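CGAS/DncV-like nucleotidyltransferase in E. coli homolog (Rhodothermus marinus SG0.5JP17-172, PDB 6E0K) synthesizes from UTP and ATP the cyclic dinucleotide 3',3'-cUAMP, a second messenger that activates the effectors of a CBASS antiphage defence. Local coordinates at residues 68-73 against 132-137; 35-40 against 88-93; 206-211 against 272-277. All coordinates share one frame; numbering follows the deposited sequence.

Contact 1 of 3, residues 68-73 against 132-137; sequences NSVFMN and VCIQYR
The guanidinium of Arg137 lies flat on one face of the Phe71 ring, planes 5° apart and CZ of Arg137 3.7 Å from the centroid of that ring, a cation-pi stack that CD of Arg137 extends with a CH-pi contact. At the guanidinium edge, in its plane, Arg137 NE donates to OE1 of Gln135 at 2.8 Å, almost straight, and this bond helps to hold the group's rotation over the ring. Gln135, CG anti to the backbone N (chi1 -177°) and extended beyond it, carries its amide out to Asn68, where Gln135 NE2 gives a hydrogen to Asn68 OD1 at 2.8 Å, arriving 40° out of the carbonyl plane. Water 1 joins Asn68 O to Arg137 NH2, the second bond being weak.

The backbones pair as parallel strands: Met72 N donates to Gln135 O at 2.9 Å, and Arg137 N to Met72 O at 2.9 Å. On the other face of the sheet from Phe71 and Arg137, Met72 CB rests 4.1 Å from Tyr136 CD1. At the corner, Val70 CG2 meets Ile134 CG2 at 4.0 Å.

The chain turns at Ser69 and Val70, so strand 127-138 pairs first with 61-68 and then, further along, with 71-73. Strand 150-157 runs antiparallel to it, Trp92 of helix 92-107 packs against Ile134, and Phe85 meets the Phe71 ring edge-to-face.

Contact 2 of 3, residues 35-40 against 88-93; sequences KWPKGK and SDYTWN
Two loops of the nucleotidyltransferase domain meet here at the surface, one leading from helix 18-32 to strand 42-45, the other running into helix 92-107. Lys38 lays the base of its side chain over a face of the Tyr90 ring: its CB makes a CH-pi contact with the ring of Tyr90, 3.6 Å from the centroid and 18° off the normal, and Lys38 CG sits 3.5 Å from Tyr90 CD1. With CG anti to the backbone N (chi1 -173°), Tyr90 carries its ring across to the other loop. Beyond CG the lysine bends (chi2 -77°) and leaves the ring, and its NZ makes a weak hydrogen bond back to Pro37 O.

The second loop ends in a helix N-cap: Thr91 OG1 accepts from the backbone N of Asp94, and Trp92 opens the first turn. Just ahead of it, Ser88 OG donates to Tyr90 O at 2.7 Å, tying together the backbone that presents the tyrosine. Pro37 CG packs 3.9 Å from Tyr90 CE1, at about a right angle to the tyrosine side chain.

Tyr90 OH hydrogen-bonds to Asp98 in helix 92-107. Water 2 also donates to it, weakly, while accepting from Lys38 N at 3.0 Å and donating to Gly39 O at 2.8 Å. Trp36 brings the edge of its indole near the same hydroxyl, CE3 of Trp36 being 4.5 Å from Tyr90 OH.

Contact 3 of 3, residues 206-211 against 272-277; sequences PQDLAP and ARRFLR
This is a loop-against-helix contact in the helical part of the chain, where the loop between helices 186-202 and 212-220 docks on helix 269-285 through one salt bridge and a small apolar patch. The loop contains a type I beta turn from Pro206 to Leu209, closed by the backbone bond from Leu209 N to Pro206 O, and Arg274 reaches from the helix to this turn. Its chain runs extended as far as CD and then bends (chi3 69°), which brings the guanidinium alongside the turn.

There Arg274 NH2 donates to Asp208 OD1 at 2.9 Å. The carboxylate and guanidinium planes stand 72° apart, so the oxygen is met from above the carboxylate plane by a single N-H, with no side-by-side pairing of two nitrogens and two oxygens. Pro206 lies over one face of the guanidinium, its CG 3.5 Å from Arg274 NH1.

Two waters lie at the guanidinium edge, in plane. Water 3 accepts from Arg274 NH1 and donates to Asp208 OD1, and water 4 accepts from Arg274 NE and donates to Leu209 O at 2.7 Å.

One residue further along the helix, Phe275 carries the apolar part: Ala210 CB approaches Phe275 CD1 at 3.7 Å, Leu209 CD1 comes to 4.0 Å from Phe275 CA, and Phe193 of helix 186-202 also touches the phenylalanine.

Asp208 has a second charged partner, since its OD2 forms a salt bridge with Lys271, three residues and about one helical turn before Arg274. Two positive groups of one helix thus share this carboxylate, which probably stabilises its negative charge, while the waters give Arg274 NE and NH1 acceptors of their own.

Overall arrangement
Contacts 1 and 2 belong to the nucleotidyltransferase domain and are interlocked: their segments alternate along the chain, their centres lie about 11 Å apart, and they touch directly, with Ser69 OG 2.6 Å from Lys38 O and Val132 O 3.0 Å from Trp92 NE1, both probable hydrogen bonds. Contact 3 follows later in the chain on the other side of its centre, about 34 Å from contact 1 and about 42 Å from contact 2 between centres. Each has a side chain within 7 to 9 Å of a nucleotide-binding residue's side chain: Tyr136 and Trp36 come within about 8 and 9 Å of UTP-binding Asn166 and Leu119, and Ala210 within about 7 Å of ATP-binding Lys194 and Ser212.

Contact 1 of 3, residues 68-73 against 132-137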
loop_
_atom_site.group_PDB
_atom_site.type_symbol
_atom_site.label_atom_id
_atom_site.label_comp_id
_atom_site.label_asym_id
_atom_site.label_seq_id
_atom_site.Cartn_x
_atom_site.Cartn_y
_atom_site.Cartn_z
ATOM N N ASN A 68 15.863 4.379 11.893
ATOM C CA ASN A 68 15.537 5.761 12.226
ATOM C C ASN A 68 16.661 6.516 12.911
ATOM O O ASN A 68 16.483 7.696 13.234
ATOM C CB ASN A 68 14.290 5.808 13.117
ATOM C CG ASN A 68 13.041 5.443 12.367
ATOM O OD1 ASN A 68 12.799 5.971 11.284
ATOM N ND2 ASN A 68 12.239 4.540 12.928
ATOM N N SER A 69 17.808 5.886 13.139
ATOM C CA SER A 69 18.898 6.600 13.790
ATOM C C SER A 69 19.602 7.546 12.836
ATOM O O SER A 69 20.324 8.446 13.274
ATOM C CB SER A 69 19.891 5.597 14.369
ATOM O OG SER A 69 20.421 4.790 13.328
ATOM N N VAL A 70 19.419 7.350 11.539
ATOM C CA VAL A 70 19.943 8.234 10.515
ATOM C C VAL A 70 18.839 8.393 9.484
ATOM O O VAL A 70 17.853 7.650 9.484
ATOM C CB VAL A 70 21.225 7.682 9.872
ATOM C CG1 VAL A 70 22.310 7.477 10.938
ATOM C CG2 VAL A 70 20.941 6.382 9.170
ATOM N N PHE A 71 19.002 9.379 8.606
ATOM C CA PHE A 71 17.979 9.636 7.604
ATOM C C PHE A 71 18.602 10.106 6.302
ATOM O O PHE A 71 19.541 10.904 6.296
ATOM C CB PHE A 71 16.943 10.664 8.077
ATOM C CG PHE A 71 17.537 11.929 8.592
ATOM C CD1 PHE A 71 17.742 13.016 7.754
ATOM C CD2 PHE A 71 17.902 12.031 9.930
ATOM C CE1 PHE A 71 18.308 14.182 8.240
ATOM C CE2 PHE A 71 18.467 13.197 10.417
ATOM C CZ PHE A 71 18.668 14.273 9.573
ATOM N N MET A 72 18.055 9.614 5.201
ATOM C CA MET A 72 18.323 10.192 3.900
ATOM C C MET A 72 17.353 11.351 3.687
ATOM O O MET A 72 16.386 11.521 4.431
ATOM C CB MET A 72 18.245 9.089 2.844
ATOM C CG MET A 72 19.194 7.930 3.263
ATOM S SD MET A 72 19.395 6.614 2.059
ATOM C CE MET A 72 19.680 7.565 0.570
ATOM N N ASN A 73 17.636 12.190 2.703
ATOM C CA ASN A 73 16.905 13.452 2.629
ATOM C C ASN A 73 17.191 14.127 1.300
ATOM O O ASN A 73 18.014 13.663 0.507
ATOM C CB ASN A 73 17.304 14.365 3.783
ATOM C CG ASN A 73 18.788 14.617 3.802
ATOM O OD1 ASN A 73 19.285 15.387 2.996
ATOM N ND2 ASN A 73 19.510 13.932 4.691
ATOM N N VAL A 132 13.520 -3.346 3.513
ATOM C CA VAL A 132 14.571 -2.810 4.367
ATOM C C VAL A 132 14.836 -1.383 3.919
ATOM O O VAL A 132 15.170 -1.147 2.754
ATOM C CB VAL A 132 15.844 -3.662 4.274
ATOM C CG1 VAL A 132 16.948 -3.030 5.094
ATOM C CG2 VAL A 132 15.565 -5.081 4.745
ATOM N N CYS A 133 14.666 -0.419 4.824
ATOM C CA CYS A 133 14.699 0.977 4.395
ATOM C C CYS A 133 15.254 1.859 5.501
ATOM O O CYS A 133 15.377 1.447 6.650
ATOM C CB CYS A 133 13.309 1.459 3.981
ATOM S SG CYS A 133 12.044 1.309 5.266
ATOM N N ILE A 134 15.600 3.093 5.130
ATOM C CA ILE A 134 16.041 4.108 6.077
ATOM C C ILE A 134 15.055 5.268 6.015
ATOM O O ILE A 134 14.474 5.561 4.964
ATOM C CB ILE A 134 17.482 4.573 5.770
ATOM C CG1 ILE A 134 18.468 3.425 5.986
ATOM C CG2 ILE A 134 17.864 5.758 6.642
ATOM C CD1 ILE A 134 19.894 3.835 5.749
ATOM N N GLN A 135 14.833 5.900 7.159
ATOM C CA GLN A 135 13.971 7.075 7.217
ATOM C C GLN A 135 14.398 8.086 6.156
ATOM O O GLN A 135 15.587 8.312 5.950
ATOM C CB GLN A 135 14.065 7.701 8.609
ATOM C CG GLN A 135 13.168 8.899 8.832
ATOM C CD GLN A 135 13.428 9.536 10.185
ATOM O OE1 GLN A 135 13.820 10.696 10.273
ATOM N NE2 GLN A 135 13.238 8.762 11.251
ATOM N N TYR A 136 13.420 8.652 5.457
ATOM C CA TYR A 136 13.653 9.690 4.461
ATOM C C TYR A 136 12.918 10.946 4.908
ATOM O O TYR A 136 11.747 10.875 5.287
ATOM C CB TYR A 136 13.153 9.255 3.079
ATOM C CG TYR A 136 13.432 10.282 2.007
ATOM C CD1 TYR A 136 14.655 10.310 1.360
ATOM C CD2 TYR A 136 12.476 11.231 1.654
ATOM C CE1 TYR A 136 14.925 11.256 0.361
ATOM C CE2 TYR A 136 12.732 12.170 0.677
ATOM C CZ TYR A 136 13.954 12.181 0.032
ATOM O OH TYR A 136 14.190 13.115 -0.942
ATOM N N ARG A 137 13.609 12.081 4.893
ATOM C CA ARG A 137 13.004 13.358 5.250
ATOM C C ARG A 137 12.947 14.239 4.013
ATOM O O ARG A 137 13.989 14.599 3.451
ATOM C CB ARG A 137 13.807 14.055 6.351
ATOM C CG ARG A 137 13.820 13.292 7.670
ATOM C CD ARG A 137 14.475 14.142 8.754
ATOM N NE ARG A 137 14.636 13.406 10.005
ATOM C CZ ARG A 137 15.157 13.929 11.109
ATOM N NH1 ARG A 137 15.568 15.193 11.125
ATOM N NH2 ARG A 137 15.271 13.180 12.204
HETATM O O HOH W 1 16.071 10.169 12.633
#

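Contact 2 of 3, residues 35-40 against 88-93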
loop_
_atom_site.group_PDB
_atom_site.type_symbol
_atom_site.label_atom_id
_atom_site.label_comp_id
_atom_site.label_asym_id
_atom_site.label_seq_id
_atom_site.Cartn_x
_atom_site.Cartn_y
_atom_site.Cartn_z
ATOM N N LYS A 35 22.294 -7.820 17.708
ATOM C CA LYS A 35 22.994 -6.690 18.310
ATOM C C LYS A 35 23.209 -5.637 17.228
ATOM O O LYS A 35 23.986 -5.845 16.290
ATOM C CB LYS A 35 24.317 -7.128 18.936
ATOM C CG LYS A 35 25.050 -5.996 19.644
ATOM C CD LYS A 35 26.370 -6.456 20.244
ATOM C CE LYS A 35 27.107 -5.300 20.922
ATOM N NZ LYS A 35 26.345 -4.735 22.079
ATOM N N TRP A 36 22.525 -4.506 17.364
ATOM C CA TRP A 36 22.513 -3.492 16.316
ATOM C C TRP A 36 23.652 -2.506 16.522
ATOM O O TRP A 36 23.743 -1.896 17.595
ATOM C CB TRP A 36 21.178 -2.781 16.296
ATOM C CG TRP A 36 20.122 -3.759 15.924
ATOM C CD1 TRP A 36 19.329 -4.466 16.771
ATOM C CD2 TRP A 36 19.817 -4.214 14.607
ATOM N NE1 TRP A 36 18.508 -5.312 16.057
ATOM C CE2 TRP A 36 18.787 -5.168 14.721
ATOM C CE3 TRP A 36 20.287 -3.875 13.331
ATOM C CZ2 TRP A 36 18.232 -5.802 13.615
ATOM C CZ3 TRP A 36 19.738 -4.497 12.237
ATOM C CH2 TRP A 36 18.719 -5.457 12.382
ATOM N N PRO A 37 24.526 -2.320 15.548
ATOM C CA PRO A 37 25.694 -1.467 15.789
ATOM C C PRO A 37 25.382 0.022 15.753
ATOM O O PRO A 37 26.114 0.818 16.349
ATOM C CB PRO A 37 26.653 -1.869 14.662
ATOM C CG PRO A 37 25.773 -2.322 13.562
ATOM C CD PRO A 37 24.582 -2.979 14.230
ATOM N N LYS A 38 24.317 0.422 15.063
ATOM C CA LYS A 38 24.095 1.845 14.815
ATOM C C LYS A 38 22.617 2.180 14.890
ATOM O O LYS A 38 22.106 2.999 14.122
ATOM C CB LYS A 38 24.671 2.263 13.460
ATOM C CG LYS A 38 26.163 1.988 13.278
ATOM C CD LYS A 38 27.030 3.000 14.015
ATOM C CE LYS A 38 28.512 2.678 13.848
ATOM N NZ LYS A 38 28.865 1.352 14.423
ATOM N N GLY A 39 21.908 1.563 15.815
ATOM C CA GLY A 39 20.501 1.887 15.914
ATOM C C GLY A 39 19.658 0.663 15.618
ATOM O O GLY A 39 19.908 -0.085 14.662
ATOM N N LYS A 40 18.665 0.463 16.423
ATOM C CA LYS A 40 17.751 -0.649 16.238
ATOM C C LYS A 40 16.573 -0.203 15.383
ATOM O O LYS A 40 15.945 0.814 15.696
ATOM C CB LYS A 40 17.257 -1.136 17.582
ATOM C CG LYS A 40 16.357 -2.316 17.510
ATOM C CD LYS A 40 15.956 -2.676 18.915
ATOM C CE LYS A 40 15.157 -3.931 18.928
ATOM N NZ LYS A 40 14.971 -4.374 20.339
ATOM N N SER A 88 26.214 10.099 8.126
ATOM C CA SER A 88 26.218 8.783 8.748
ATOM C C SER A 88 27.268 7.916 8.082
ATOM O O SER A 88 27.288 7.800 6.853
ATOM C CB SER A 88 24.857 8.109 8.601
ATOM O OG SER A 88 24.931 6.734 8.987
ATOM N N ASP A 89 28.122 7.284 8.886
ATOM C CA ASP A 89 29.058 6.338 8.298
ATOM C C ASP A 89 28.429 4.970 8.096
ATOM O O ASP A 89 29.030 4.121 7.436
ATOM C CB ASP A 89 30.322 6.228 9.155
ATOM C CG ASP A 89 30.049 5.736 10.565
ATOM O OD1 ASP A 89 28.887 5.429 10.906
ATOM O OD2 ASP A 89 31.019 5.663 11.348
ATOM N N TYR A 90 27.222 4.773 8.615
ATOM C CA TYR A 90 26.469 3.538 8.483
ATOM C C TYR A 90 25.500 3.721 7.325
ATOM O O TYR A 90 24.662 4.633 7.347
ATOM C CB TYR A 90 25.737 3.267 9.793
ATOM C CG TYR A 90 25.022 1.948 9.951
ATOM C CD1 TYR A 90 25.719 0.756 10.029
ATOM C CD2 TYR A 90 23.642 1.921 10.102
ATOM C CE1 TYR A 90 25.049 -0.445 10.243
ATOM C CE2 TYR A 90 22.970 0.740 10.302
ATOM C CZ TYR A 90 23.670 -0.431 10.368
ATOM O OH TYR A 90 23.000 -1.620 10.588
ATOM N N THR A 91 25.632 2.885 6.309
ATOM C CA THR A 91 24.899 3.078 5.065
ATOM C C THR A 91 23.672 2.177 4.997
ATOM O O THR A 91 23.519 1.234 5.768
ATOM C CB THR A 91 25.787 2.770 3.864
ATOM O OG1 THR A 91 26.138 1.385 3.894
ATOM C CG2 THR A 91 27.067 3.609 3.897
ATOM N N TRP A 92 22.810 2.460 4.012
ATOM C CA TRP A 92 21.705 1.544 3.750
ATOM C C TRP A 92 22.234 0.149 3.442
ATOM O O TRP A 92 21.676 -0.858 3.901
ATOM C CB TRP A 92 20.840 2.079 2.598
ATOM C CG TRP A 92 19.763 1.144 2.179
ATOM C CD1 TRP A 92 18.483 1.085 2.671
ATOM C CD2 TRP A 92 19.865 0.103 1.206
ATOM N NE1 TRP A 92 17.787 0.081 2.052
ATOM C CE2 TRP A 92 18.611 -0.543 1.152
ATOM C CE3 TRP A 92 20.894 -0.346 0.373
ATOM C CZ2 TRP A 92 18.359 -1.609 0.296
ATOM C CZ3 TRP A 92 20.639 -1.411 -0.473
ATOM C CH2 TRP A 92 19.385 -2.027 -0.508
ATOM N N ASN A 93 23.332 0.077 2.686
ATOM C CA ASN A 93 23.952 -1.200 2.363
ATOM C C ASN A 93 24.392 -1.944 3.629
ATOM O O ASN A 93 24.146 -3.150 3.770
ATOM C CB ASN A 93 25.123 -0.929 1.416
ATOM C CG ASN A 93 25.818 -2.178 0.962
ATOM O OD1 ASN A 93 25.186 -3.123 0.497
ATOM N ND2 ASN A 93 27.137 -2.187 1.084
HETATM O O HOH W 2 22.216 -0.846 13.341
#

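Contact 3 of 3, residues 206-211 against 272-277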
loop_
_atom_site.group_PDB
_atom_site.type_symbol
_atom_site.label_atom_id
_atom_site.label_comp_id
_atom_site.label_asym_id
_atom_site.label_seq_id
_atom_site.Cartn_x
_atom_site.Cartn_y
_atom_site.Cartn_z
ATOM N N PRO A 206 -9.223 -9.023 -17.055
ATOM C CA PRO A 206 -7.767 -8.825 -17.049
ATOM C C PRO A 206 -7.179 -8.921 -15.650
ATOM O O PRO A 206 -7.738 -8.392 -14.687
ATOM C CB PRO A 206 -7.597 -7.413 -17.622
ATOM C CG PRO A 206 -8.804 -7.208 -18.478
ATOM C CD PRO A 206 -9.920 -7.940 -17.780
ATOM N N GLN A 207 -6.023 -9.598 -15.561
ATOM C CA GLN A 207 -5.328 -9.768 -14.287
ATOM C C GLN A 207 -5.060 -8.440 -13.601
ATOM O O GLN A 207 -5.080 -8.368 -12.364
ATOM C CB GLN A 207 -3.998 -10.492 -14.506
ATOM C CG GLN A 207 -4.030 -11.968 -14.198
ATOM C CD GLN A 207 -4.270 -12.244 -12.726
ATOM O OE1 GLN A 207 -3.969 -11.415 -11.865
ATOM N NE2 GLN A 207 -4.824 -13.412 -12.429
ATOM N N ASP A 208 -4.785 -7.391 -14.378
ATOM C CA ASP A 208 -4.450 -6.087 -13.822
ATOM C C ASP A 208 -5.631 -5.122 -13.853
ATOM O O ASP A 208 -5.440 -3.911 -13.993
ATOM C CB ASP A 208 -3.239 -5.500 -14.550
ATOM C CG ASP A 208 -3.474 -5.307 -16.039
ATOM O OD1 ASP A 208 -4.502 -5.777 -16.568
ATOM O OD2 ASP A 208 -2.610 -4.679 -16.690
ATOM N N LEU A 209 -6.850 -5.641 -13.700
ATOM C CA LEU A 209 -8.040 -4.795 -13.753
ATOM C C LEU A 209 -7.993 -3.674 -12.718
ATOM O O LEU A 209 -8.373 -2.536 -13.010
ATOM C CB LEU A 209 -9.282 -5.660 -13.552
ATOM C CG LEU A 209 -10.627 -4.937 -13.557
ATOM C CD1 LEU A 209 -10.873 -4.279 -14.906
ATOM C CD2 LEU A 209 -11.696 -5.947 -13.256
ATOM N N ALA A 210 -7.527 -3.967 -11.508
ATOM C CA ALA A 210 -7.366 -2.881 -10.546
ATOM C C ALA A 210 -6.395 -3.292 -9.450
ATOM O O ALA A 210 -6.815 -3.796 -8.402
ATOM C CB ALA A 210 -8.712 -2.475 -9.942
ATOM N N PRO A 211 -5.096 -3.097 -9.662
ATOM C CA PRO A 211 -4.117 -3.451 -8.629
ATOM C C PRO A 211 -4.466 -2.778 -7.310
ATOM O O PRO A 211 -4.884 -1.619 -7.278
ATOM C CB PRO A 211 -2.795 -2.931 -9.203
ATOM C CG PRO A 211 -3.030 -2.851 -10.696
ATOM C CD PRO A 211 -4.474 -2.479 -10.841
ATOM N N ALA A 272 -7.778 3.177 -15.154
ATOM C CA ALA A 272 -8.845 3.506 -14.212
ATOM C C ALA A 272 -10.205 3.521 -14.903
ATOM O O ALA A 272 -11.188 3.009 -14.361
ATOM C CB ALA A 272 -8.567 4.854 -13.544
ATOM N N ARG A 273 -10.285 4.119 -16.098
ATOM C CA ARG A 273 -11.547 4.116 -16.840
ATOM C C ARG A 273 -11.982 2.700 -17.193
ATOM O O ARG A 273 -13.181 2.395 -17.223
ATOM C CB ARG A 273 -11.408 4.955 -18.108
ATOM C CG ARG A 273 -11.043 6.387 -17.838
ATOM C CD ARG A 273 -12.224 7.132 -17.313
ATOM N NE ARG A 273 -11.966 8.569 -17.271
ATOM C CZ ARG A 273 -12.599 9.401 -16.456
ATOM N NH1 ARG A 273 -13.516 8.924 -15.616
ATOM N NH2 ARG A 273 -12.304 10.693 -16.470
ATOM N N ARG A 274 -11.024 1.825 -17.499
ATOM C CA ARG A 274 -11.373 0.437 -17.774
ATOM C C ARG A 274 -12.004 -0.216 -16.548
ATOM O O ARG A 274 -13.013 -0.925 -16.652
ATOM C CB ARG A 274 -10.136 -0.342 -18.224
ATOM C CG ARG A 274 -10.434 -1.821 -18.522
ATOM C CD ARG A 274 -9.212 -2.579 -19.009
ATOM N NE ARG A 274 -8.225 -2.751 -17.956
ATOM C CZ ARG A 274 -7.169 -3.553 -18.034
ATOM N NH1 ARG A 274 -6.955 -4.287 -19.126
ATOM N NH2 ARG A 274 -6.334 -3.630 -17.004
ATOM N N PHE A 275 -11.408 -0.004 -15.374
ATOM C CA PHE A 275 -12.000 -0.540 -14.151
ATOM C C PHE A 275 -13.435 -0.055 -13.987
ATOM O O PHE A 275 -14.325 -0.836 -13.635
ATOM C CB PHE A 275 -11.135 -0.152 -12.946
ATOM C CG PHE A 275 -11.841 -0.272 -11.617
ATOM C CD1 PHE A 275 -12.069 -1.514 -11.044
ATOM C CD2 PHE A 275 -12.278 0.858 -10.946
ATOM C CE1 PHE A 275 -12.717 -1.633 -9.827
ATOM C CE2 PHE A 275 -12.929 0.744 -9.710
ATOM C CZ PHE A 275 -13.153 -0.512 -9.159
ATOM N N LEU A 276 -13.688 1.224 -14.270
ATOM C CA LEU A 276 -15.045 1.744 -14.126
ATOM C C LEU A 276 -16.001 1.080 -15.111
ATOM O O LEU A 276 -17.150 0.786 -14.754
ATOM C CB LEU A 276 -15.062 3.258 -14.318
ATOM C CG LEU A 276 -14.188 4.051 -13.343
ATOM C CD1 LEU A 276 -14.249 5.528 -13.724
ATOM C CD2 LEU A 276 -14.608 3.850 -11.884
ATOM N N ARG A 277 -15.545 0.833 -16.344
ATOM C CA ARG A 277 -16.370 0.109 -17.314
ATOM C C ARG A 277 -16.708 -1.294 -16.821
ATOM O O ARG A 277 -17.846 -1.758 -16.979
ATOM C CB ARG A 277 -15.672 0.038 -18.678
ATOM C CG ARG A 277 -15.684 1.334 -19.452
ATOM C CD ARG A 277 -15.243 1.134 -20.901
ATOM N NE ARG A 277 -13.875 0.636 -21.043
ATOM C CZ ARG A 277 -12.794 1.408 -21.101
ATOM N NH1 ARG A 277 -12.899 2.727 -20.984
ATOM N NH2 ARG A 277 -11.600 0.853 -21.269
HETATM O O HOH W 3 -4.431 -5.567 -19.275
HETATM O O HOH W 4 -7.956 -1.577 -15.478
#